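PDB 6NXC: L-asparaginase 1, which catalyses the hydrolysis of L-asparagine to L-aspartate and ammonium, working as an allosteric homotetramer in the cytoplasm. Local coordinates for residues 28-39 with 133-145. The protein carries 1 engineered substitution. Residues are numbered along the deposited sequence; the frame is centred on the assembly and turned at random.
Sequences VAYTGGTIGMQR and IVTGSQIPLAELR
T34 and S137 meet their partners through different first torsions. In T34, CG2 swings anti to the backbone N and OG1 anti to the carbonyl carbon (chi1 -67°), which sends the methyl over the ring of P140, with CG2 a tight 3.3 Å from CD. In S137, chi1 of 60° tucks OG between its own N and carbonyl carbon; from there the hydroxyl lies against the backbone of I35, OG 3.2 Å from CA, and donates to I139 O at 3.0 Å, approaching from well above the carbonyl plane. An alanine here removes the hydroxyl, which would probably open a gap beside CA and CB of I35 and leave I139 O with one hydrogen bond fewer. These loops leave the C-terminal ends of parallel strands 25-32 and 132-135, separated in the sheet by strand 104-108, where the active site of this asparaginase lies: T34 is the nucleophile that carries the isoaspartyl intermediate, and here its OG1 is covalently linked to citrate. Beyond it, L141 N donates to I35 O (2.9 Å, 163° at the hydrogen), joining the 3-10 turn 34-36 to the type I turn P140 to E143. The CB of A142 packs 3.3 Å from M37 O, a buried carbonyl without a hydrogen-bond partner.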
ATOM      1  N   VAL B  28      30.048 -13.447   8.151  1.00 15.82           N
ATOM      2  CA  VAL B  28      29.285 -13.245   6.883  1.00 14.33           C
ATOM      3  C   VAL B  28      29.668 -14.431   5.956  1.00 16.57           C
ATOM      4  O   VAL B  28      30.830 -14.516   5.572  1.00 18.38           O
ATOM      5  CB  VAL B  28      29.674 -11.925   6.262  1.00 18.31           C
ATOM      6  CG1 VAL B  28      28.863 -11.703   4.949  1.00 19.73           C
ATOM      7  CG2 VAL B  28      29.466 -10.746   7.174  1.00 18.17           C
ATOM      8  N   ALA B  29      28.668 -15.211   5.610  1.00 15.79           N
ATOM      9  CA  ALA B  29      28.723 -16.345   4.656  1.00 15.73           C
ATOM     10  C   ALA B  29      28.410 -15.746   3.293  1.00 16.85           C
ATOM     11  O   ALA B  29      27.248 -15.494   2.981  1.00 16.02           O
ATOM     12  CB  ALA B  29      27.806 -17.442   5.113  1.00 18.99           C
ATOM     13  N   TYR B  30      29.456 -15.480   2.515  1.00 17.75           N
ATOM     14  CA  TYR B  30      29.308 -14.976   1.144  1.00 16.19           C
ATOM     15  C   TYR B  30      29.048 -16.209   0.218  1.00 16.68           C
ATOM     16  O   TYR B  30      29.976 -16.774  -0.262  1.00 15.91           O
ATOM     17  CB  TYR B  30      30.507 -14.117   0.820  1.00 21.15           C
ATOM     18  CG  TYR B  30      30.465 -13.554  -0.582  1.00 18.20           C
ATOM     19  CD1 TYR B  30      29.302 -13.386  -1.250  1.00 17.65           C
ATOM     20  CD2 TYR B  30      31.661 -13.296  -1.227  1.00 22.46           C
ATOM     21  CE1 TYR B  30      29.293 -12.874  -2.547  1.00 24.17           C
ATOM     22  CE2 TYR B  30      31.678 -12.787  -2.514  1.00 22.41           C
ATOM     23  CZ  TYR B  30      30.497 -12.538  -3.154  1.00 24.81           C
ATOM     24  OH  TYR B  30      30.523 -12.092  -4.452  1.00 32.39           O
ATOM     25  N   THR B  31      27.791 -16.586  -0.040  1.00 15.74           N
ATOM     26  CA  THR B  31      27.443 -17.795  -0.794  1.00 17.84           C
ATOM     27  C   THR B  31      27.545 -17.524  -2.301  1.00 18.78           C
ATOM     28  O   THR B  31      27.656 -18.505  -3.039  1.00 24.16           O
ATOM     29  CB  THR B  31      26.105 -18.404  -0.348  1.00 19.50           C
ATOM     30  OG1 THR B  31      25.054 -17.527  -0.757  1.00 19.34           O
ATOM     31  CG2 THR B  31      26.110 -18.695   1.112  1.00 21.57           C
ATOM     32  N   GLY B  32      27.405 -16.291  -2.724  1.00 22.42           N
ATOM     33  CA  GLY B  32      27.343 -15.783  -4.119  1.00 25.10           C
ATOM     34  C   GLY B  32      26.138 -14.866  -4.245  1.00 23.24           C
ATOM     35  O   GLY B  32      25.785 -14.230  -3.237  1.00 26.63           O
ATOM     36  N   GLY B  33      25.554 -14.766  -5.453  1.00 25.13           N
ATOM     37  CA  GLY B  33      24.453 -13.820  -5.675  1.00 28.15           C
ATOM     38  C   GLY B  33      24.922 -12.575  -6.436  1.00 32.71           C
ATOM     39  O   GLY B  33      26.103 -12.371  -6.643  1.00 40.71           O
ATOM     40  N   THR B  34      23.956 -11.745  -6.804  1.00 28.92           N
ATOM     41  CA  THR B  34      24.099 -10.514  -7.589  1.00 33.02           C
ATOM     42  C   THR B  34      25.045  -9.571  -6.837  1.00 32.34           C
ATOM     43  O   THR B  34      25.831  -8.776  -7.480  1.00 34.76           O
ATOM     44  CB  THR B  34      22.697  -9.941  -7.773  1.00 34.39           C
ATOM     45  OG1 THR B  34      21.886 -10.790  -8.593  1.00 28.92           O
ATOM     46  CG2 THR B  34      22.727  -8.541  -8.306  1.00 30.02           C
ATOM     47  N   ILE B  35      25.042  -9.633  -5.513  1.00 33.61           N
ATOM     48  CA  ILE B  35      25.701  -8.531  -4.734  1.00 29.59           C
ATOM     49  C   ILE B  35      27.177  -8.471  -5.119  1.00 30.17           C
ATOM     50  O   ILE B  35      27.790  -7.332  -5.100  1.00 34.12           O
ATOM     51  CB  ILE B  35      25.485  -8.726  -3.223  1.00 35.67           C
ATOM     52  CG1 ILE B  35      26.008  -7.499  -2.470  1.00 34.92           C
ATOM     53  CG2 ILE B  35      26.147 -10.016  -2.738  1.00 42.89           C
ATOM     54  CD1 ILE B  35      25.450  -7.358  -1.062  1.00 36.78           C
ATOM     55  N   GLY B  36      27.785  -9.619  -5.360  1.00 31.05           N
ATOM     56  CA  GLY B  36      29.244  -9.639  -5.516  1.00 30.09           C
ATOM     57  C   GLY B  36      29.611  -9.630  -7.006  1.00 41.68           C
ATOM     58  O   GLY B  36      30.783  -9.819  -7.316  1.00 36.68           O
ATOM     59  N   MET B  37      28.641  -9.472  -7.924  1.00 31.63           N
ATOM     60  CA  MET B  37      28.949  -9.740  -9.368  1.00 38.08           C
ATOM     61  C   MET B  37      29.511  -8.497 -10.059  1.00 41.36           C
ATOM     62  O   MET B  37      29.494  -7.437  -9.437  1.00 37.36           O
ATOM     63  CB  MET B  37      27.715 -10.230 -10.118  1.00 37.11           C
ATOM     64  CG  MET B  37      27.324 -11.625  -9.622  1.00 41.72           C
ATOM     65  SD  MET B  37      25.792 -12.255 -10.335  1.00 50.27           S
ATOM     66  CE  MET B  37      25.586 -11.245 -11.809  1.00 58.46           C
ATOM     67  N   GLN B  38      29.918  -8.660 -11.326  1.00 54.66           N
ATOM     68  CA  GLN B  38      30.707  -7.686 -12.145  1.00 58.70           C
ATOM     69  C   GLN B  38      30.248  -7.707 -13.620  1.00 54.52           C
ATOM     70  O   GLN B  38      29.765  -8.755 -14.086  1.00 48.96           O
ATOM     71  CB  GLN B  38      32.173  -8.080 -12.042  1.00 58.00           C
ATOM     72  CG  GLN B  38      33.132  -6.946 -12.283  1.00 66.66           C
ATOM     73  CD  GLN B  38      34.496  -7.458 -11.911  1.00 75.50           C
ATOM     74  OE1 GLN B  38      35.424  -7.405 -12.704  1.00 76.94           O
ATOM     75  NE2 GLN B  38      34.600  -8.032 -10.723  1.00 74.60           N
ATOM     76  N   ARG B  39      30.406  -6.594 -14.341  1.00 62.96           N
ATOM     77  CA  ARG B  39      29.755  -6.381 -15.664  1.00 67.92           C
ATOM     78  C   ARG B  39      30.526  -7.169 -16.731  1.00 69.41           C
ATOM     79  O   ARG B  39      31.696  -7.461 -16.445  1.00 65.95           O
ATOM     80  CB  ARG B  39      29.677  -4.881 -15.966  1.00 62.61           C
ATOM     81  N   ILE B 133      20.677 -13.873   9.558  1.00 13.71           N
ATOM     82  CA  ILE B 133      19.981 -12.934   8.655  1.00 13.93           C
ATOM     83  C   ILE B 133      20.456 -13.160   7.233  1.00 13.55           C
ATOM     84  O   ILE B 133      21.670 -12.993   6.915  1.00 15.15           O
ATOM     85  CB  ILE B 133      20.267 -11.480   9.068  1.00 16.32           C
ATOM     86  CG1 ILE B 133      20.032 -11.217  10.566  1.00 18.40           C
ATOM     87  CG2 ILE B 133      19.495 -10.576   8.144  1.00 16.61           C
ATOM     88  CD1 ILE B 133      20.062  -9.734  10.953  1.00 19.74           C
ATOM     89  N   VAL B 134      19.511 -13.488   6.345  1.00 13.53           N
ATOM     90  CA  VAL B 134      19.834 -13.644   4.931  1.00 14.77           C
ATOM     91  C   VAL B 134      19.551 -12.292   4.271  1.00 15.30           C
ATOM     92  O   VAL B 134      18.487 -11.738   4.511  1.00 14.26           O
ATOM     93  CB  VAL B 134      19.023 -14.802   4.326  1.00 16.78           C
ATOM     94  CG1 VAL B 134      19.432 -15.123   2.924  1.00 18.41           C
ATOM     95  CG2 VAL B 134      19.069 -16.086   5.196  1.00 13.98           C
ATOM     96  N   THR B 135      20.431 -11.879   3.391  1.00 12.77           N
ATOM     97  CA  THR B 135      20.300 -10.626   2.583  1.00 14.26           C
ATOM     98  C   THR B 135      21.077 -10.738   1.277  1.00 16.01           C
ATOM     99  O   THR B 135      21.803 -11.699   1.029  1.00 14.13           O
ATOM    100  CB  THR B 135      20.670  -9.395   3.450  1.00 17.00           C
ATOM    101  OG1 THR B 135      20.034  -8.261   2.840  1.00 18.38           O
ATOM    102  CG2 THR B 135      22.153  -9.107   3.584  1.00 18.57           C
ATOM    103  N   GLY B 136      20.921  -9.713   0.449  1.00 11.75           N
ATOM    104  CA  GLY B 136      21.570  -9.615  -0.842  1.00 15.16           C
ATOM    105  C   GLY B 136      21.109  -8.368  -1.536  1.00 15.22           C
ATOM    106  O   GLY B 136      20.918  -7.355  -0.837  1.00 15.53           O
ATOM    107  N   SER B 137      21.193  -8.365  -2.861  1.00 15.65           N
ATOM    108  CA  SER B 137      20.816  -7.147  -3.559  1.00 16.56           C
ATOM    109  C   SER B 137      20.329  -7.464  -4.946  1.00 14.53           C
ATOM    110  O   SER B 137      20.595  -8.548  -5.519  1.00 17.34           O
ATOM    111  CB  SER B 137      21.985  -6.197  -3.648  1.00 23.13           C
ATOM    112  OG  SER B 137      23.019  -6.816  -4.334  1.00 25.31           O
ATOM    113  N   GLN B 138      19.495  -6.586  -5.403  1.00 17.20           N
ATOM    114  CA  GLN B 138      18.928  -6.684  -6.747  1.00 18.79           C
ATOM    115  C   GLN B 138      19.931  -6.173  -7.776  1.00 19.16           C
ATOM    116  O   GLN B 138      19.778  -6.535  -8.943  1.00 22.15           O
ATOM    117  CB  GLN B 138      17.659  -5.852  -6.880  1.00 18.96           C
ATOM    118  CG  GLN B 138      16.488  -6.428  -6.147  1.00 17.79           C
ATOM    119  CD  GLN B 138      15.735  -7.453  -6.962  1.00 20.63           C
ATOM    120  OE1 GLN B 138      16.310  -8.527  -7.227  1.00 25.16           O
ATOM    121  NE2 GLN B 138      14.491  -7.143  -7.325  1.00 20.71           N
ATOM    122  N   ILE B 139      20.805  -5.278  -7.426  1.00 19.04           N
ATOM    123  CA  ILE B 139      21.887  -4.729  -8.316  1.00 22.83           C
ATOM    124  C   ILE B 139      23.217  -5.045  -7.640  1.00 23.21           C
ATOM    125  O   ILE B 139      23.439  -4.730  -6.451  1.00 23.16           O
ATOM    126  CB  ILE B 139      21.681  -3.188  -8.464  1.00 19.69           C
ATOM    127  CG1 ILE B 139      20.368  -2.882  -9.220  1.00 20.35           C
ATOM    128  CG2 ILE B 139      22.857  -2.504  -9.146  1.00 23.46           C
ATOM    129  CD1 ILE B 139      20.121  -1.442  -9.399  1.00 20.60           C
ATOM    130  N   PRO B 140      24.211  -5.490  -8.403  1.00 27.97           N
ATOM    131  CA  PRO B 140      25.562  -5.725  -7.854  1.00 26.20           C
ATOM    132  C   PRO B 140      26.282  -4.539  -7.238  1.00 31.07           C
ATOM    133  O   PRO B 140      26.093  -3.458  -7.689  1.00 31.43           O
ATOM    134  CB  PRO B 140      26.356  -6.157  -9.091  1.00 32.57           C
ATOM    135  CG  PRO B 140      25.294  -6.750  -9.990  1.00 32.26           C
ATOM    136  CD  PRO B 140      24.053  -5.900  -9.811  1.00 30.14           C
ATOM    137  N   LEU B 141      27.064  -4.775  -6.178  1.00 32.21           N
ATOM    138  CA  LEU B 141      27.819  -3.722  -5.478  1.00 39.13           C
ATOM    139  C   LEU B 141      28.701  -2.963  -6.493  1.00 39.74           C
ATOM    140  O   LEU B 141      28.874  -1.745  -6.355  1.00 47.60           O
ATOM    141  CB  LEU B 141      28.574  -4.475  -4.375  1.00 36.28           C
ATOM    142  CG  LEU B 141      28.971  -3.719  -3.126  1.00 44.62           C
ATOM    143  CD1 LEU B 141      27.770  -3.252  -2.332  1.00 43.74           C
ATOM    144  CD2 LEU B 141      29.850  -4.611  -2.257  1.00 43.08           C
ATOM    145  N   ALA B 142      29.161  -3.651  -7.551  1.00 41.98           N
ATOM    146  CA  ALA B 142      30.060  -3.143  -8.633  1.00 51.84           C
ATOM    147  C   ALA B 142      29.313  -2.221  -9.600  1.00 44.44           C
ATOM    148  O   ALA B 142      29.967  -1.548 -10.383  1.00 45.36           O
ATOM    149  CB  ALA B 142      30.654  -4.307  -9.422  1.00 47.93           C
ATOM    150  N   GLU B 143      27.976  -2.219  -9.573  1.00 45.11           N
ATOM    151  CA  GLU B 143      27.156  -1.455 -10.545  1.00 42.23           C
ATOM    152  C   GLU B 143      26.617  -0.224  -9.830  1.00 39.79           C
ATOM    153  O   GLU B 143      26.518  -0.235  -8.597  1.00 37.96           O
ATOM    154  CB  GLU B 143      26.085  -2.340 -11.175  1.00 39.47           C
ATOM    155  CG  GLU B 143      26.570  -3.199 -12.313  1.00 53.88           C
ATOM    156  CD  GLU B 143      25.415  -4.029 -12.836  1.00 64.69           C
ATOM    157  OE1 GLU B 143      24.292  -3.498 -12.776  1.00 61.44           O
ATOM    158  OE2 GLU B 143      25.613  -5.221 -13.239  1.00 67.40           O
ATOM    159  N   LEU B 144      26.267   0.812 -10.592  1.00 32.33           N
ATOM    160  CA  LEU B 144      25.637   2.051 -10.092  1.00 38.10           C
ATOM    161  C   LEU B 144      24.268   1.691  -9.502  1.00 31.67           C
ATOM    162  O   LEU B 144      23.629   0.825 -10.059  1.00 31.38           O
ATOM    163  CB  LEU B 144      25.396   3.053 -11.228  1.00 37.88           C
ATOM    164  CG  LEU B 144      26.535   4.023 -11.514  1.00 44.07           C
ATOM    165  CD1 LEU B 144      26.032   5.084 -12.483  1.00 45.02           C
ATOM    166  CD2 LEU B 144      27.103   4.677 -10.247  1.00 40.51           C
ATOM    167  N   ARG B 145      23.846   2.440  -8.506  1.00 27.01           N
ATOM    168  CA  ARG B 145      22.504   2.383  -7.884  1.00 25.44           C
ATOM    169  C   ARG B 145      22.366   1.051  -7.163  1.00 25.30           C
ATOM    170  O   ARG B 145      21.234   0.729  -6.780  1.00 25.41           O
ATOM    171  CB  ARG B 145      21.354   2.562  -8.875  1.00 25.45           C
ATOM    172  CG  ARG B 145      21.486   3.767  -9.788  1.00 24.66           C
ATOM    173  CD  ARG B 145      20.260   3.957 -10.618  1.00 22.79           C
ATOM    174  NE  ARG B 145      19.938   2.834 -11.418  1.00 25.03           N
ATOM    175  CZ  ARG B 145      18.935   1.995 -11.191  1.00 22.03           C
ATOM    176  NH1 ARG B 145      18.718   1.058 -12.067  1.00 23.50           N
ATOM    177  NH2 ARG B 145      18.145   2.099 -10.144  1.00 23.16           N
TER
HETATM  178  O   HOH W   1      22.321 -10.834  -3.968  1.00 17.03           O